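PDB 4AMQ: L544 from Acanthamoeba polyphaga mimivirus, which probably acts as a metal-dependent nucleotidyl transferase carried in the virion, with a suggested link to transcription-coupled DNA repair. Local coordinates for residues P75-D79 / T80-Q84; K301-I304 / I305-K309; K309-R312 / K313-G316. All coordinates share one frame; numbering follows the deposited sequence.

In the fold
Following the chain from the N terminus, interaction 1 comes first. It closes the turn between strand 66-72 and helix 82-93, in the range assigned to the nucleotidyltransferase domain. Interaction 2 comes much later, along helix 297-311 of the helical domain. Interaction 3 begins where interaction 2 ends, with Lys309 shared. It closes the turn that leaves this helix toward helix 319-331. The three are in series; none crosses another. Interactions 2 and 3 have centres about 12 Å apart. Interaction 1 has its centre about 40 Å from that of interaction 2. Interactions 1 and 3 lie on opposite sides of the chain's centre. Each contact is local.

Interaction 1: residues P75-D79 / T80-Q84; sequences PEYDD and TNIYQ
The turn that starts helix 82-93 is built where Asp78 meets Thr80, Asn81 and Ile82. The carbonyl oxygen of Asp78 accepts two backbone bonds. Ile82 N donates to Asp78 O at 3.0 Å, almost in line with the carbonyl bond. The hydrogen bond is bent, with an N-H...O angle of 131°. Asn81 N donates to the same Asp78 O at 3.2 Å. This second bond is straighter, at 163°, but its donor arrives from above the carbonyl plane. The backbone angles of Asp79 and Thr80, between the partners, are those of a type I turn.

The side chain of Asp78 folds back over the same turn. Its CG lies between the backbone N and the carbonyl carbon (chi1 55°), which brings OD1 round to Thr80. The hydroxyl Thr80 OG1 donates to Asp78 OD1 at 3.0 Å, from the syn side and well out of the carboxylate plane. Thr80 N adds a weak bond to the same OD1, so Asp78 also forms a loose Asx turn. This loop follows strand 66-72, which carries the manganese ligands Asp66 and Asp68. It ends at Asn81, the N-cap position of the helix.

Apolar contact lies on the Tyr77 side. Ile82 CD1 reaches Tyr77 CB at 4.0 Å. The CG2 branch of Ile82 rests by Asp78 O at 3.4 Å. The side chain of Asn81 lies by the edge of the Tyr77 ring. Asp79 is buried, and its carboxylate turns to other partners, Lys219 and Lys192. Ile82 continues onto Val191 of helix 187-192, and Tyr77 packs on Val44 and Val45.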
ATOM      1  N   PRO A  75      21.772  15.869   8.981  1.00 44.12           N
ATOM      2  CA  PRO A  75      21.526  16.533  10.264  1.00 44.85           C
ATOM      3  C   PRO A  75      20.561  17.707  10.153  1.00 44.14           C
ATOM      4  O   PRO A  75      20.185  18.281  11.175  1.00 45.37           O
ATOM      5  CB  PRO A  75      22.914  17.048  10.643  1.00 45.39           C
ATOM      6  CG  PRO A  75      23.529  17.385   9.326  1.00 42.42           C
ATOM      7  CD  PRO A  75      23.011  16.359   8.345  1.00 43.79           C
ATOM      8  N   GLU A  76      20.177  18.061   8.931  1.00 41.68           N
ATOM      9  CA  GLU A  76      19.239  19.157   8.708  1.00 45.13           C
ATOM     10  C   GLU A  76      18.075  19.078   9.695  1.00 47.79           C
ATOM     11  O   GLU A  76      17.683  20.083  10.286  1.00 45.63           O
ATOM     12  CB  GLU A  76      18.731  19.134   7.266  1.00 47.97           C
ATOM     13  CG  GLU A  76      17.990  20.386   6.840  1.00 47.04           C
ATOM     14  CD  GLU A  76      17.930  20.540   5.331  1.00 47.26           C
ATOM     15  OE1 GLU A  76      18.740  19.894   4.634  1.00 49.82           O
ATOM     16  OE2 GLU A  76      17.073  21.304   4.842  1.00 49.46           O
ATOM     17  N   TYR A  77      17.537  17.875   9.877  1.00 46.74           N
ATOM     18  CA  TYR A  77      16.496  17.637  10.873  1.00 44.72           C
ATOM     19  C   TYR A  77      16.861  16.467  11.780  1.00 44.50           C
ATOM     20  O   TYR A  77      17.453  15.484  11.332  1.00 46.15           O
ATOM     21  CB  TYR A  77      15.142  17.381  10.203  1.00 43.86           C
ATOM     22  CG  TYR A  77      14.522  18.615   9.590  1.00 37.32           C
ATOM     23  CD1 TYR A  77      13.905  19.570  10.386  1.00 40.59           C
ATOM     24  CD2 TYR A  77      14.554  18.824   8.219  1.00 42.38           C
ATOM     25  CE1 TYR A  77      13.339  20.704   9.831  1.00 47.09           C
ATOM     26  CE2 TYR A  77      13.988  19.955   7.653  1.00 41.59           C
ATOM     27  CZ  TYR A  77      13.382  20.890   8.464  1.00 43.00           C
ATOM     28  OH  TYR A  77      12.821  22.015   7.909  1.00 42.64           O
ATOM     29  N   ASP A  78      16.505  16.578  13.056  1.00 45.18           N
ATOM     30  CA  ASP A  78      16.761  15.512  14.019  1.00 48.51           C
ATOM     31  C   ASP A  78      15.673  15.427  15.088  1.00 50.13           C
ATOM     32  O   ASP A  78      14.599  16.013  14.945  1.00 51.67           O
ATOM     33  CB  ASP A  78      18.142  15.675  14.671  1.00 50.03           C
ATOM     34  CG  ASP A  78      18.334  17.042  15.317  1.00 55.08           C
ATOM     35  OD1 ASP A  78      17.340  17.780  15.488  1.00 52.39           O
ATOM     36  OD2 ASP A  78      19.491  17.382  15.652  1.00 62.88           O
ATOM     37  N   ASP A  79      15.968  14.693  16.157  1.00 48.65           N
ATOM     38  CA  ASP A  79      15.035  14.479  17.258  1.00 47.52           C
ATOM     39  C   ASP A  79      14.356  15.755  17.739  1.00 50.28           C
ATOM     40  O   ASP A  79      13.165  15.755  18.051  1.00 50.63           O
ATOM     41  CB  ASP A  79      15.765  13.854  18.449  1.00 50.65           C
ATOM     42  CG  ASP A  79      16.288  12.466  18.154  1.00 55.62           C
ATOM     43  OD1 ASP A  79      16.595  12.175  16.978  1.00 60.34           O
ATOM     44  OD2 ASP A  79      16.397  11.666  19.107  1.00 56.90           O
ATOM     45  N   THR A  80      15.122  16.837  17.811  1.00 49.70           N
ATOM     46  CA  THR A  80      14.687  18.034  18.522  1.00 49.55           C
ATOM     47  C   THR A  80      13.795  18.972  17.710  1.00 50.00           C
ATOM     48  O   THR A  80      13.188  19.886  18.269  1.00 50.96           O
ATOM     49  CB  THR A  80      15.894  18.836  19.055  1.00 50.40           C
ATOM     50  OG1 THR A  80      16.678  19.315  17.955  1.00 54.12           O
ATOM     51  CG2 THR A  80      16.763  17.962  19.947  1.00 52.94           C
ATOM     52  N   ASN A  81      13.713  18.754  16.402  1.00 47.98           N
ATOM     53  CA  ASN A  81      12.957  19.666  15.546  1.00 51.08           C
ATOM     54  C   ASN A  81      12.140  18.992  14.442  1.00 44.58           C
ATOM     55  O   ASN A  81      11.498  19.674  13.644  1.00 46.16           O
ATOM     56  CB  ASN A  81      13.895  20.704  14.925  1.00 45.04           C
ATOM     57  CG  ASN A  81      14.985  20.069  14.089  1.00 48.98           C
ATOM     58  OD1 ASN A  81      14.989  18.857  13.874  1.00 48.37           O
ATOM     59  ND2 ASN A  81      15.916  20.887  13.607  1.00 50.41           N
ATOM     60  N   ILE A  82      12.167  17.664  14.388  1.00 43.99           N
ATOM     61  CA  ILE A  82      11.458  16.946  13.333  1.00 43.16           C
ATOM     62  C   ILE A  82       9.944  17.037  13.520  1.00 39.88           C
ATOM     63  O   ILE A  82       9.192  17.070  12.548  1.00 40.35           O
ATOM     64  CB  ILE A  82      11.885  15.463  13.246  1.00 39.07           C
ATOM     65  CG1 ILE A  82      11.286  14.802  12.002  1.00 38.72           C
ATOM     66  CG2 ILE A  82      11.468  14.712  14.495  1.00 40.19           C
ATOM     67  CD1 ILE A  82      11.704  15.443  10.695  1.00 35.35           C
ATOM     68  N   TYR A  83       9.505  17.082  14.772  1.00 41.59           N
ATOM     69  CA  TYR A  83       8.083  17.167  15.074  1.00 40.97           C
ATOM     70  C   TYR A  83       7.484  18.449  14.514  1.00 42.08           C
ATOM     71  O   TYR A  83       6.466  18.417  13.822  1.00 41.08           O
ATOM     72  CB  TYR A  83       7.843  17.081  16.582  1.00 43.18           C
ATOM     73  CG  TYR A  83       6.426  17.407  16.991  1.00 44.92           C
ATOM     74  CD1 TYR A  83       5.368  16.591  16.611  1.00 44.14           C
ATOM     75  CD2 TYR A  83       6.146  18.528  17.759  1.00 47.37           C
ATOM     76  CE1 TYR A  83       4.070  16.885  16.982  1.00 43.65           C
ATOM     77  CE2 TYR A  83       4.848  18.830  18.137  1.00 46.72           C
ATOM     78  CZ  TYR A  83       3.815  18.004  17.744  1.00 47.17           C
ATOM     79  OH  TYR A  83       2.522  18.299  18.116  1.00 47.94           O
ATOM     80  N   GLN A  84       8.128  19.574  14.805  1.00 42.67           N
ATOM     81  CA  GLN A  84       7.626  20.872  14.374  1.00 44.22           C
ATOM     82  C   GLN A  84       7.591  21.001  12.850  1.00 44.10           C
ATOM     83  O   GLN A  84       6.732  21.691  12.300  1.00 43.07           O
ATOM     84  CB  GLN A  84       8.447  22.006  14.995  1.00 46.13           C
ATOM     85  CG  GLN A  84       7.981  23.402  14.599  1.00 48.12           C
ATOM     86  CD  GLN A  84       6.541  23.673  14.991  1.00 54.90           C
ATOM     87  OE1 GLN A  84       6.077  23.235  16.047  1.00 55.78           O
ATOM     88  NE2 GLN A  84       5.823  24.395  14.137  1.00 48.37           N
TER

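Interaction 2: residues K301-I304 / I305-K309; sequences KSII and ISIIK
Ser306 and Ile303 meet one turn apart on helix 297-311, where the serine hydroxyl bonds back to the main chain. Ser306 OG donates to Ile303 O at 2.8 Å. It does so because OG sits between its own backbone N and carbonyl carbon (chi1 73°), facing the preceding turn. Ile307 N also donates to Ile303 O, at 3.0 Å, so this carbonyl serves two donors. The hydroxyl comes to it more aslant than the amide: the C=O...donor angle is 125° for OG and 156° for N. The other backbone bonds are the usual helical ones, from Ile305 to Lys301, Ser306 to Ser302 and Ile308 to Ile304.

The isoleucines hold their CG1 branch beside the backbone N and CG2 beside the carbonyl carbon. They differ further out. Ile303, Ile305 and Ile307 have CD1 extended, whereas Ile304 and Ile308 are bent at chi2. Ile303 and Ile307 lie side by side, pointing the same way. Ile303 CG2 touches Ile307 CD1 at 3.9 Å. Ile304 and Ile308 slant past each other more loosely, with Ile304 CG2 and Ile308 CG1 4.2 Å apart. On the exposed flank, Ile305 CD1 runs back to Lys301 CG at 3.8 Å. There the first carbons of the lysine lie alongside the isoleucine, while the lysine bends at chi3 and carries the amine away.

The buried isoleucines face other helices of the helical domain. Ile304 and Ile307 pack on Leu345 of helix 334-368, and Ile303 on Tyr286 of helix 274-292. Partly exposed Ile308 packs on Ile322 and Ile325 of helix 319-331. The chemistry is that of an amphipathic helix: Ile303, Ile304 and Ile307 make the buried face, with exposed Ile305 an exception beside Lys301. Ser306 OG spends its hydrogen on the helix's own carbonyl and accepts a weak bond from Arg282.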
ATOM      1  N   LYS A 301     -16.283   9.011  -6.009  1.00 26.85           N
ATOM      2  CA  LYS A 301     -16.862   9.013  -7.344  1.00 28.24           C
ATOM      3  C   LYS A 301     -15.789   9.058  -8.423  1.00 26.09           C
ATOM      4  O   LYS A 301     -15.885   8.357  -9.425  1.00 25.68           O
ATOM      5  CB  LYS A 301     -17.823  10.195  -7.518  1.00 30.08           C
ATOM      6  CG  LYS A 301     -18.289  10.384  -8.950  1.00 33.67           C
ATOM      7  CD  LYS A 301     -19.210  11.589  -9.100  1.00 39.65           C
ATOM      8  CE  LYS A 301     -20.552  11.355  -8.434  1.00 41.97           C
ATOM      9  NZ  LYS A 301     -21.509  12.450  -8.761  1.00 51.59           N
ATOM     10  N   SER A 302     -14.771   9.887  -8.224  1.00 24.39           N
ATOM     11  CA  SER A 302     -13.706   9.999  -9.210  1.00 24.53           C
ATOM     12  C   SER A 302     -12.992   8.653  -9.368  1.00 26.35           C
ATOM     13  O   SER A 302     -12.673   8.238 -10.478  1.00 26.33           O
ATOM     14  CB  SER A 302     -12.718  11.114  -8.838  1.00 27.72           C
ATOM     15  OG  SER A 302     -11.879  10.730  -7.760  1.00 37.72           O
ATOM     16  N   ILE A 303     -12.760   7.971  -8.251  1.00 25.33           N
ATOM     17  CA  ILE A 303     -12.122   6.664  -8.275  1.00 26.52           C
ATOM     18  C   ILE A 303     -12.990   5.634  -8.999  1.00 25.38           C
ATOM     19  O   ILE A 303     -12.509   4.911  -9.871  1.00 22.96           O
ATOM     20  CB  ILE A 303     -11.795   6.162  -6.854  1.00 25.66           C
ATOM     21  CG1 ILE A 303     -10.612   6.940  -6.270  1.00 23.55           C
ATOM     22  CG2 ILE A 303     -11.500   4.666  -6.870  1.00 22.46           C
ATOM     23  CD1 ILE A 303     -10.282   6.575  -4.831  1.00 21.48           C
ATOM     24  N   ILE A 304     -14.269   5.582  -8.636  1.00 26.78           N
ATOM     25  CA  ILE A 304     -15.213   4.643  -9.244  1.00 26.04           C
ATOM     26  C   ILE A 304     -15.355   4.872 -10.748  1.00 26.08           C
ATOM     27  O   ILE A 304     -15.399   3.927 -11.531  1.00 27.05           O
ATOM     28  CB  ILE A 304     -16.602   4.738  -8.589  1.00 22.59           C
ATOM     29  CG1 ILE A 304     -16.556   4.204  -7.156  1.00 26.41           C
ATOM     30  CG2 ILE A 304     -17.635   3.970  -9.406  1.00 26.28           C
ATOM     31  CD1 ILE A 304     -16.268   2.723  -7.064  1.00 25.38           C
ATOM     32  N   ILE A 305     -15.428   6.134 -11.148  1.00 27.14           N
ATOM     33  CA  ILE A 305     -15.516   6.471 -12.564  1.00 28.26           C
ATOM     34  C   ILE A 305     -14.291   6.002 -13.347  1.00 31.92           C
ATOM     35  O   ILE A 305     -14.422   5.447 -14.442  1.00 28.54           O
ATOM     36  CB  ILE A 305     -15.714   7.979 -12.769  1.00 27.96           C
ATOM     37  CG1 ILE A 305     -17.168   8.356 -12.467  1.00 33.00           C
ATOM     38  CG2 ILE A 305     -15.334   8.377 -14.188  1.00 30.42           C
ATOM     39  CD1 ILE A 305     -17.471   9.836 -12.617  1.00 34.21           C
ATOM     40  N   SER A 306     -13.101   6.220 -12.788  1.00 23.58           N
ATOM     41  CA  SER A 306     -11.874   5.810 -13.460  1.00 24.95           C
ATOM     42  C   SER A 306     -11.799   4.295 -13.592  1.00 26.87           C
ATOM     43  O   SER A 306     -11.267   3.779 -14.573  1.00 32.55           O
ATOM     44  CB  SER A 306     -10.637   6.331 -12.720  1.00 28.03           C
ATOM     45  OG  SER A 306     -10.419   5.613 -11.517  1.00 26.35           O
ATOM     46  N   ILE A 307     -12.332   3.587 -12.601  1.00 26.87           N
ATOM     47  CA  ILE A 307     -12.271   2.128 -12.583  1.00 26.51           C
ATOM     48  C   ILE A 307     -13.228   1.514 -13.600  1.00 33.35           C
ATOM     49  O   ILE A 307     -12.889   0.548 -14.281  1.00 29.99           O
ATOM     50  CB  ILE A 307     -12.572   1.567 -11.176  1.00 28.83           C
ATOM     51  CG1 ILE A 307     -11.407   1.860 -10.227  1.00 27.84           C
ATOM     52  CG2 ILE A 307     -12.846   0.070 -11.238  1.00 27.03           C
ATOM     53  CD1 ILE A 307     -11.566   1.252  -8.847  1.00 29.66           C
ATOM     54  N   ILE A 308     -14.423   2.088 -13.698  1.00 27.18           N
ATOM     55  CA  ILE A 308     -15.428   1.642 -14.658  1.00 34.31           C
ATOM     56  C   ILE A 308     -14.902   1.730 -16.085  1.00 33.99           C
ATOM     57  O   ILE A 308     -15.083   0.807 -16.878  1.00 40.97           O
ATOM     58  CB  ILE A 308     -16.726   2.474 -14.550  1.00 35.24           C
ATOM     59  CG1 ILE A 308     -17.390   2.259 -13.191  1.00 37.02           C
ATOM     60  CG2 ILE A 308     -17.691   2.102 -15.659  1.00 45.12           C
ATOM     61  CD1 ILE A 308     -17.723   0.816 -12.900  1.00 38.28           C
ATOM     62  N   LYS A 309     -14.246   2.842 -16.404  1.00 31.33           N
ATOM     63  CA  LYS A 309     -13.658   3.032 -17.726  1.00 38.35           C
ATOM     64  C   LYS A 309     -12.554   2.017 -18.029  1.00 37.39           C
ATOM     65  O   LYS A 309     -12.536   1.410 -19.097  1.00 37.55           O
ATOM     66  CB  LYS A 309     -13.103   4.452 -17.872  1.00 39.54           C
ATOM     67  CG  LYS A 309     -12.278   4.658 -19.138  1.00 47.11           C
ATOM     68  CD  LYS A 309     -11.772   6.088 -19.259  1.00 54.57           C
ATOM     69  CE  LYS A 309     -11.062   6.323 -20.593  1.00 63.66           C
ATOM     70  NZ  LYS A 309      -9.775   5.574 -20.713  1.00 62.72           N
TER

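Interaction 3: residues K309-R312 / K313-G316; sequences KDIR and KLNG
Asp310 and Lys313 form a salt bridge where helix 297-311 gives way to the following turn. Lys313 NZ stands 2.9 Å from Asp310 OD1. The two side chains run alongside each other, pointing the same way, and the lysine bends at chi4 to bring its amine in. Lys309 NZ approaches the same OD1 in a long salt bridge of 3.8 Å. Its chain also bends only at the last torsion. The two amines come close, with Lys309 NZ 3.3 Å from Lys313 NZ. Both are gathered round one carboxylate, which probably offsets their charges. The other oxygen, Asp310 OD2, is taken by Arg282.

Two backbone hydrogen bonds turn the chain. Lys313 N donates to Asp310 O at 3.0 Å. Leu314 N donates to Ile311 O at 3.2 Å and closes a type I beta turn from Ile311 to Leu314.

The apolar contact is between branch ends. Ile311 CD1 meets Leu314 CD1 at 3.6 Å, the side chains crossing at about a right angle.

Both residues reach Leu279 of helix 274-292. Ile311 also packs on Ile322 of helix 319-331 and on Leu348 and Ile352 of helix 334-368.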
ATOM      1  N   LYS A 309     -14.246   2.842 -16.404  1.00 31.33           N
ATOM      2  CA  LYS A 309     -13.658   3.032 -17.726  1.00 38.35           C
ATOM      3  C   LYS A 309     -12.554   2.017 -18.029  1.00 37.39           C
ATOM      4  O   LYS A 309     -12.536   1.410 -19.097  1.00 37.55           O
ATOM      5  CB  LYS A 309     -13.103   4.452 -17.872  1.00 39.54           C
ATOM      6  CG  LYS A 309     -12.278   4.658 -19.138  1.00 47.11           C
ATOM      7  CD  LYS A 309     -11.772   6.088 -19.259  1.00 54.57           C
ATOM      8  CE  LYS A 309     -11.062   6.323 -20.593  1.00 63.66           C
ATOM      9  NZ  LYS A 309      -9.775   5.574 -20.713  1.00 62.72           N
ATOM     10  N   ASP A 310     -11.637   1.834 -17.085  1.00 38.28           N
ATOM     11  CA  ASP A 310     -10.443   1.019 -17.321  1.00 37.98           C
ATOM     12  C   ASP A 310     -10.686  -0.486 -17.239  1.00 32.96           C
ATOM     13  O   ASP A 310      -9.972  -1.270 -17.864  1.00 36.49           O
ATOM     14  CB  ASP A 310      -9.324   1.420 -16.359  1.00 34.87           C
ATOM     15  CG  ASP A 310      -8.840   2.834 -16.592  1.00 41.59           C
ATOM     16  OD1 ASP A 310      -9.065   3.358 -17.700  1.00 41.27           O
ATOM     17  OD2 ASP A 310      -8.233   3.416 -15.670  1.00 39.41           O
ATOM     18  N   ILE A 311     -11.689  -0.884 -16.467  1.00 32.99           N
ATOM     19  CA  ILE A 311     -11.995  -2.293 -16.260  1.00 32.17           C
ATOM     20  C   ILE A 311     -12.356  -2.987 -17.575  1.00 36.66           C
ATOM     21  O   ILE A 311     -12.189  -4.203 -17.716  1.00 36.57           O
ATOM     22  CB  ILE A 311     -13.152  -2.450 -15.254  1.00 38.91           C
ATOM     23  CG1 ILE A 311     -13.155  -3.845 -14.647  1.00 40.66           C
ATOM     24  CG2 ILE A 311     -14.481  -2.157 -15.913  1.00 42.32           C
ATOM     25  CD1 ILE A 311     -11.943  -4.113 -13.824  1.00 33.92           C
ATOM     26  N   ARG A 312     -12.830  -2.201 -18.538  1.00 35.40           N
ATOM     27  CA  ARG A 312     -13.266  -2.738 -19.823  1.00 39.41           C
ATOM     28  C   ARG A 312     -12.080  -3.142 -20.694  1.00 37.25           C
ATOM     29  O   ARG A 312     -12.241  -3.862 -21.681  1.00 35.95           O
ATOM     30  CB  ARG A 312     -14.134  -1.718 -20.564  1.00 39.77           C
ATOM     31  CG  ARG A 312     -15.387  -1.298 -19.810  1.00 35.25           C
ATOM     32  CD  ARG A 312     -15.982  -0.028 -20.388  1.00 40.27           C
ATOM     33  NE  ARG A 312     -17.206   0.351 -19.694  1.00 43.16           N
ATOM     34  CZ  ARG A 312     -18.404  -0.155 -19.970  1.00 45.31           C
ATOM     35  NH1 ARG A 312     -18.537  -1.063 -20.929  1.00 43.85           N
ATOM     36  NH2 ARG A 312     -19.467   0.245 -19.287  1.00 47.66           N
ATOM     37  N   LYS A 313     -10.892  -2.675 -20.325  1.00 38.67           N
ATOM     38  CA  LYS A 313      -9.677  -3.017 -21.054  1.00 37.69           C
ATOM     39  C   LYS A 313      -9.163  -4.393 -20.643  1.00 37.97           C
ATOM     40  O   LYS A 313      -8.350  -4.996 -21.343  1.00 44.26           O
ATOM     41  CB  LYS A 313      -8.590  -1.966 -20.824  1.00 36.52           C
ATOM     42  CG  LYS A 313      -9.007  -0.538 -21.148  1.00 39.90           C
ATOM     43  CD  LYS A 313      -7.785   0.350 -21.321  1.00 46.48           C
ATOM     44  CE  LYS A 313      -8.168   1.791 -21.614  1.00 55.82           C
ATOM     45  NZ  LYS A 313      -8.578   2.524 -20.385  1.00 55.73           N
ATOM     46  N   LEU A 314      -9.644  -4.883 -19.506  1.00 35.95           N
ATOM     47  CA  LEU A 314      -9.223  -6.179 -18.988  1.00 36.51           C
ATOM     48  C   LEU A 314      -9.967  -7.323 -19.669  1.00 43.95           C
ATOM     49  O   LEU A 314     -10.923  -7.097 -20.415  1.00 42.80           O
ATOM     50  CB  LEU A 314      -9.446  -6.251 -17.477  1.00 36.39           C
ATOM     51  CG  LEU A 314      -8.735  -5.213 -16.609  1.00 34.09           C
ATOM     52  CD1 LEU A 314      -8.953  -5.536 -15.141  1.00 29.82           C
ATOM     53  CD2 LEU A 314      -7.249  -5.166 -16.933  1.00 32.00           C
ATOM     54  N   ASN A 315      -9.523  -8.549 -19.407  1.00 39.60           N
ATOM     55  CA  ASN A 315     -10.181  -9.735 -19.941  1.00 41.69           C
ATOM     56  C   ASN A 315     -10.548 -10.720 -18.836  1.00 44.06           C
ATOM     57  O   ASN A 315      -9.795 -10.892 -17.876  1.00 42.65           O
ATOM     58  CB  ASN A 315      -9.293 -10.418 -20.986  1.00 44.65           C
ATOM     59  CG  ASN A 315      -9.009  -9.528 -22.183  1.00 51.02           C
ATOM     60  OD1 ASN A 315      -7.866  -9.139 -22.425  1.00 57.00           O
ATOM     61  ND2 ASN A 315     -10.051  -9.203 -22.942  1.00 42.73           N
ATOM     62  N   GLY A 316     -11.709 -11.356 -18.970  1.00 37.16           N
ATOM     63  CA  GLY A 316     -12.151 -12.356 -18.013  1.00 36.70           C
ATOM     64  C   GLY A 316     -12.882 -11.791 -16.809  1.00 42.23           C
ATOM     65  O   GLY A 316     -13.067 -12.480 -15.806  1.00 41.87           O
TER